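PDB 4NZJ: putative alpha-galactosidase, which probably hydrolyses terminal, non-reducing alpha-D-galactose residues from alpha-D-galactosides such as galactose oligosaccharides and galactolipids. Local coordinates for residues Y138-R150 and L156-K168. Numbering follows the deposited sequence. Where two conformers were deposited one is given.
Sequences YINIDDFWQLPER and LQIDKTKFPRGIK
Trp145 O accepts Asp159 N (2.8 Å, 168° at the hydrogen) and Gln157 O accepts Leu147 N (2.9 Å), framing a single antiparallel bridge in which Gln146 and Ile158 are a non-hydrogen-bonded pair. The Gln157 side chain, extended beyond CG, is long enough to bring NE2 to Glu149 O at 2.8 Å; that oxygen lies in the amide plane, while NE2 comes from above the Glu149 carbonyl plane. A water accepts from Gln157 N and donates to Leu147 O and Glu149 O.

Lys162, long and fully extended, carries NZ to Phe144 O (2.8 Å), and Gln112 O is a second acceptor for the same ammonium. Arg150 lays its flat guanidinium under Leu156 CD2, which covers one face, while Asp205 meets its charge.

Apolar groups fill the inner side. Trp145 CB touches Phe163 CE2, and the broad indole extends its six-membered ring to Ile158 CG1, at the edge by CZ3 (3.8 Å), and to Leu156 CD1, near CH2. Branched Leu147 spans two neighbours, CD1 on Gln157 CB and CD2 on Asp159. Deeper in, Ile141 CD1 contacts Phe163 CZ and meets Ile167 CD1 tip to tip; that slim methyl also sits over the centre of the Phe163 ring.

Both segments belong to the long beta-to-alpha loop of one TIM-barrel beta-alpha-beta unit, from strand 138-140 to helix 166-176. Strand 180-186 receives Trp145 NE1 at Tyr184 O, and helix 202-212 packs against Trp145, Leu156, Ile158 and Ile167.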
loop_
_atom_site.group_PDB
_atom_site.type_symbol
_atom_site.label_atom_id
_atom_site.label_comp_id
_atom_site.label_asym_id
_atom_site.label_seq_id
_atom_site.Cartn_x
_atom_site.Cartn_y
_atom_site.Cartn_z
ATOM N N TYR A 138 -5.881 -2.569 4.370
ATOM C CA TYR A 138 -6.145 -3.842 3.685
ATOM C C TYR A 138 -5.561 -5.025 4.452
ATOM O O TYR A 138 -4.395 -5.006 4.862
ATOM C CB TYR A 138 -5.615 -3.822 2.240
ATOM C CG TYR A 138 -6.463 -2.956 1.343
ATOM C CD1 TYR A 138 -7.557 -3.483 0.660
ATOM C CD2 TYR A 138 -6.198 -1.602 1.209
ATOM C CE1 TYR A 138 -8.354 -2.684 -0.139
ATOM C CE2 TYR A 138 -6.991 -0.790 0.421
ATOM C CZ TYR A 138 -8.060 -1.332 -0.259
ATOM O OH TYR A 138 -8.841 -0.514 -1.041
ATOM N N ILE A 139 -6.391 -6.045 4.650
ATOM C CA ILE A 139 -5.972 -7.308 5.240
ATOM C C ILE A 139 -6.275 -8.372 4.190
ATOM O O ILE A 139 -7.428 -8.647 3.894
ATOM C CB ILE A 139 -6.707 -7.563 6.566
ATOM C CG1 ILE A 139 -6.246 -6.514 7.583
ATOM C CG2 ILE A 139 -6.456 -8.973 7.091
ATOM C CD1 ILE A 139 -6.907 -6.613 8.937
ATOM N N ASN A 140 -5.225 -8.930 3.602
ATOM C CA ASN A 140 -5.356 -9.741 2.396
ATOM C C ASN A 140 -5.092 -11.220 2.652
ATOM O O ASN A 140 -3.969 -11.624 2.985
ATOM C CB ASN A 140 -4.417 -9.214 1.309
ATOM C CG ASN A 140 -4.755 -7.795 0.866
ATOM O OD1 ASN A 140 -5.848 -7.283 1.111
ATOM N ND2 ASN A 140 -3.808 -7.153 0.198
ATOM N N ILE A 141 -6.140 -12.018 2.482
ATOM C CA ILE A 141 -6.052 -13.469 2.495
ATOM C C ILE A 141 -5.390 -13.880 1.186
ATOM O O ILE A 141 -5.761 -13.395 0.112
ATOM C CB ILE A 141 -7.463 -14.103 2.607
ATOM C CG1 ILE A 141 -8.098 -13.724 3.944
ATOM C CG2 ILE A 141 -7.412 -15.616 2.447
ATOM C CD1 ILE A 141 -9.528 -14.193 4.108
ATOM N N ASP A 142 -4.406 -14.763 1.276
ATOM C CA ASP A 142 -3.689 -15.230 0.098
ATOM C C ASP A 142 -4.173 -16.636 -0.300
ATOM O O ASP A 142 -5.338 -16.968 -0.092
ATOM C CB ASP A 142 -2.177 -15.154 0.342
ATOM C CG ASP A 142 -1.385 -14.975 -0.952
ATOM O OD1 ASP A 142 -1.292 -13.829 -1.453
ATOM O OD2 ASP A 142 -0.873 -15.988 -1.471
ATOM N N ASP A 143 -3.291 -17.458 -0.867
ATOM C CA ASP A 143 -3.667 -18.743 -1.466
ATOM C C ASP A 143 -4.121 -19.745 -0.386
ATOM O O ASP A 143 -3.822 -19.579 0.800
ATOM C CB ASP A 143 -2.440 -19.279 -2.234
ATOM C CG ASP A 143 -2.777 -20.261 -3.359
ATOM O OD1 ASP A 143 -3.938 -20.674 -3.546
ATOM O OD2 ASP A 143 -1.807 -20.618 -4.074
ATOM N N PHE A 144 -4.849 -20.778 -0.810
ATOM C CA PHE A 144 -5.292 -21.891 0.054
ATOM C C PHE A 144 -6.434 -21.579 1.036
ATOM O O PHE A 144 -6.658 -22.352 1.972
ATOM C CB PHE A 144 -4.131 -22.517 0.848
ATOM C CG PHE A 144 -3.070 -23.165 0.004
ATOM C CD1 PHE A 144 -1.973 -22.436 -0.429
ATOM C CD2 PHE A 144 -3.140 -24.515 -0.301
ATOM C CE1 PHE A 144 -0.974 -23.039 -1.171
ATOM C CE2 PHE A 144 -2.147 -25.124 -1.050
ATOM C CZ PHE A 144 -1.068 -24.383 -1.485
ATOM N N TRP A 145 -7.165 -20.484 0.834
ATOM C CA TRP A 145 -8.427 -20.284 1.566
ATOM C C TRP A 145 -9.514 -21.225 1.026
ATOM O O TRP A 145 -10.495 -21.520 1.714
ATOM C CB TRP A 145 -8.895 -18.826 1.487
ATOM C CG TRP A 145 -9.206 -18.382 0.101
ATOM C CD1 TRP A 145 -8.361 -17.760 -0.771
ATOM C CD2 TRP A 145 -10.453 -18.534 -0.585
ATOM N NE1 TRP A 145 -9.006 -17.526 -1.969
ATOM C CE2 TRP A 145 -10.290 -17.995 -1.876
ATOM C CE3 TRP A 145 -11.688 -19.095 -0.236
ATOM C CZ2 TRP A 145 -11.321 -17.985 -2.815
ATOM C CZ3 TRP A 145 -12.711 -19.081 -1.168
ATOM C CH2 TRP A 145 -12.520 -18.532 -2.444
ATOM N N GLN A 146 -9.328 -21.668 -0.214
ATOM C CA GLN A 146 -10.276 -22.528 -0.920
ATOM C C GLN A 146 -9.760 -23.958 -1.046
ATOM O O GLN A 146 -8.555 -24.209 -0.906
ATOM C CB GLN A 146 -10.575 -21.956 -2.314
ATOM C CG GLN A 146 -9.442 -22.055 -3.342
ATOM C CD GLN A 146 -8.445 -20.906 -3.262
ATOM O OE1 GLN A 146 -7.785 -20.702 -2.234
ATOM N NE2 GLN A 146 -8.323 -20.147 -4.355
ATOM N N LEU A 147 -10.671 -24.884 -1.336
ATOM C CA LEU A 147 -10.326 -26.288 -1.514
ATOM C C LEU A 147 -9.755 -26.528 -2.917
ATOM O O LEU A 147 -9.891 -25.679 -3.802
ATOM C CB LEU A 147 -11.550 -27.177 -1.271
ATOM C CG LEU A 147 -12.144 -27.116 0.139
ATOM C CD1 LEU A 147 -13.326 -28.065 0.251
ATOM C CD2 LEU A 147 -11.104 -27.437 1.203
ATOM N N PRO A 148 -9.098 -27.682 -3.117
ATOM C CA PRO A 148 -8.470 -27.967 -4.411
ATOM C C PRO A 148 -9.408 -27.936 -5.618
ATOM O O PRO A 148 -9.017 -27.447 -6.677
ATOM C CB PRO A 148 -7.903 -29.373 -4.225
ATOM C CG PRO A 148 -7.645 -29.479 -2.765
ATOM C CD PRO A 148 -8.726 -28.680 -2.097
ATOM N N GLU A 149 -10.622 -28.447 -5.457
ATOM C CA GLU A 149 -11.548 -28.578 -6.578
ATOM C C GLU A 149 -12.744 -27.649 -6.427
ATOM O O GLU A 149 -13.220 -27.390 -5.316
ATOM C CB GLU A 149 -12.040 -30.020 -6.706
ATOM C CG GLU A 149 -10.940 -31.058 -6.877
ATOM C CD GLU A 149 -10.076 -30.819 -8.105
ATOM O OE1 GLU A 149 -10.608 -30.387 -9.150
ATOM O OE2 GLU A 149 -8.855 -31.065 -8.026
ATOM N N ARG A 150 -13.227 -27.151 -7.561
ATOM C CA ARG A 150 -14.495 -26.427 -7.604
ATOM C C ARG A 150 -15.603 -27.383 -7.169
ATOM O O ARG A 150 -15.542 -28.583 -7.432
ATOM C CB ARG A 150 -14.756 -25.899 -9.021
ATOM C CG ARG A 150 -15.977 -24.998 -9.152
ATOM C CD ARG A 150 -15.962 -24.225 -10.464
ATOM N NE ARG A 150 -14.850 -23.289 -10.508
ATOM C CZ ARG A 150 -14.884 -22.028 -10.081
ATOM N NH1 ARG A 150 -15.999 -21.494 -9.580
ATOM N NH2 ARG A 150 -13.786 -21.290 -10.160
ATOM N N LEU A 156 -16.432 -21.989 -6.050
ATOM C CA LEU A 156 -15.265 -22.220 -5.203
ATOM C C LEU A 156 -15.752 -22.708 -3.848
ATOM O O LEU A 156 -16.816 -22.289 -3.373
ATOM C CB LEU A 156 -14.462 -20.936 -5.040
ATOM C CG LEU A 156 -13.778 -20.427 -6.306
ATOM C CD1 LEU A 156 -13.313 -18.992 -6.097
ATOM C CD2 LEU A 156 -12.625 -21.331 -6.715
ATOM N N GLN A 157 -14.997 -23.612 -3.236
ATOM C CA GLN A 157 -15.349 -24.132 -1.918
ATOM C C GLN A 157 -14.439 -23.527 -0.871
ATOM O O GLN A 157 -13.236 -23.709 -0.924
ATOM C CB GLN A 157 -15.203 -25.646 -1.886
ATOM C CG GLN A 157 -16.081 -26.383 -2.875
ATOM C CD GLN A 157 -15.946 -27.882 -2.722
ATOM O OE1 GLN A 157 -16.649 -28.495 -1.921
ATOM N NE2 GLN A 157 -15.032 -28.480 -3.479
ATOM N N ILE A 158 -15.011 -22.798 0.077
ATOM C CA ILE A 158 -14.232 -22.272 1.196
ATOM C C ILE A 158 -13.749 -23.456 2.030
ATOM O O ILE A 158 -14.497 -24.398 2.273
ATOM C CB ILE A 158 -15.067 -21.327 2.081
ATOM C CG1 ILE A 158 -15.470 -20.073 1.299
ATOM C CG2 ILE A 158 -14.279 -20.931 3.324
ATOM C CD1 ILE A 158 -16.667 -19.355 1.880
ATOM N N ASP A 159 -12.486 -23.415 2.446
ATOM C CA ASP A 159 -11.973 -24.405 3.389
ATOM C C ASP A 159 -12.595 -24.086 4.749
ATOM O O ASP A 159 -12.154 -23.153 5.433
ATOM C CB ASP A 159 -10.444 -24.340 3.452
ATOM C CG ASP A 159 -9.844 -25.420 4.325
ATOM O OD1 ASP A 159 -10.524 -25.921 5.251
ATOM O OD2 ASP A 159 -8.671 -25.777 4.073
ATOM N N LYS A 160 -13.613 -24.857 5.127
ATOM C CA LYS A 160 -14.376 -24.586 6.351
ATOM C C LYS A 160 -13.634 -24.994 7.617
ATOM O O LYS A 160 -14.052 -24.648 8.716
ATOM C CB LYS A 160 -15.743 -25.266 6.302
ATOM C CG LYS A 160 -16.635 -24.756 5.179
ATOM C CD LYS A 160 -16.794 -23.243 5.233
ATOM C CE LYS A 160 -17.652 -22.804 6.412
ATOM N NZ LYS A 160 -18.997 -23.446 6.413
ATOM N N THR A 161 -12.544 -25.744 7.476
ATOM C CA THR A 161 -11.698 -26.029 8.630
ATOM C C THR A 161 -10.990 -24.733 9.029
ATOM O O THR A 161 -10.903 -24.395 10.215
ATOM C CB THR A 161 -10.651 -27.118 8.329
ATOM O OG1 THR A 161 -11.312 -28.311 7.896
ATOM C CG2 THR A 161 -9.825 -27.421 9.571
ATOM N N LYS A 162 -10.495 -24.014 8.029
ATOM C CA LYS A 162 -9.827 -22.731 8.237
ATOM C C LYS A 162 -10.801 -21.608 8.568
ATOM O O LYS A 162 -10.516 -20.764 9.426
ATOM C CB LYS A 162 -9.031 -22.343 6.990
ATOM C CG LYS A 162 -7.894 -23.300 6.690
ATOM C CD LYS A 162 -7.108 -22.876 5.466
ATOM C CE LYS A 162 -6.009 -23.886 5.189
ATOM N NZ LYS A 162 -5.199 -23.507 4.010
ATOM N N PHE A 163 -11.940 -21.601 7.875
ATOM C CA PHE A 163 -12.938 -20.535 7.999
ATOM C C PHE A 163 -14.295 -21.145 8.319
ATOM O O PHE A 163 -15.161 -21.243 7.455
ATOM C CB PHE A 163 -12.965 -19.695 6.711
ATOM C CG PHE A 163 -11.662 -19.005 6.437
ATOM C CD1 PHE A 163 -11.325 -17.845 7.116
ATOM C CD2 PHE A 163 -10.746 -19.543 5.540
ATOM C CE1 PHE A 163 -10.118 -17.216 6.892
ATOM C CE2 PHE A 163 -9.531 -18.915 5.310
ATOM C CZ PHE A 163 -9.216 -17.751 5.987
ATOM N N PRO A 164 -14.481 -21.576 9.581
ATOM C CA PRO A 164 -15.678 -22.340 9.938
ATOM C C PRO A 164 -16.973 -21.531 9.873
ATOM O O PRO A 164 -18.049 -22.114 9.817
ATOM C CB PRO A 164 -15.391 -22.831 11.363
ATOM C CG PRO A 164 -14.278 -21.990 11.875
ATOM C CD PRO A 164 -13.518 -21.473 10.694
ATOM N N ARG A 165 -16.865 -20.204 9.865
ATOM C CA ARG A 165 -18.036 -19.349 9.696
ATOM C C ARG A 165 -18.014 -18.637 8.354
ATOM O O ARG A 165 -18.748 -17.675 8.145
ATOM C CB ARG A 165 -18.141 -18.363 10.858
ATOM C CG ARG A 165 -18.386 -19.079 12.175
ATOM C CD ARG A 165 -18.514 -18.130 13.353
ATOM N NE ARG A 165 -17.224 -17.610 13.795
ATOM C CZ ARG A 165 -17.042 -16.953 14.940
ATOM N NH1 ARG A 165 -18.072 -16.721 15.750
ATOM N NH2 ARG A 165 -15.836 -16.515 15.276
ATOM N N GLY A 166 -17.187 -19.131 7.435
ATOM C CA GLY A 166 -17.072 -18.554 6.105
ATOM C C GLY A 166 -16.201 -17.317 6.052
ATOM O O GLY A 166 -15.678 -16.853 7.069
ATOM N N ILE A 167 -16.050 -16.793 4.840
ATOM C CA ILE A 167 -15.296 -15.576 4.590
ATOM C C ILE A 167 -16.097 -14.342 5.012
ATOM O O ILE A 167 -15.523 -13.371 5.506
ATOM C CB ILE A 167 -14.903 -15.455 3.101
ATOM C CG1 ILE A 167 -14.032 -16.647 2.667
ATOM C CG2 ILE A 167 -14.182 -14.142 2.826
ATOM C CD1 ILE A 167 -12.710 -16.758 3.386
ATOM N N LYS A 168 -17.414 -14.365 4.829
ATOM C CA LYS A 168 -18.225 -13.200 5.183
ATOM C C LYS A 168 -18.083 -12.800 6.650
ATOM O O LYS A 168 -18.067 -11.608 6.963
ATOM C CB LYS A 168 -19.702 -13.397 4.836
ATOM C CG LYS A 168 -20.493 -12.093 4.909
ATOM C CD LYS A 168 -21.905 -12.234 4.370
ATOM C CE LYS A 168 -22.605 -10.884 4.299
ATOM N NZ LYS A 168 -22.597 -10.162 5.605
HETATM O O HOH W 1 -7.212 -25.235 1.716
HETATM O O HOH W 2 -12.578 -24.780 -4.293
#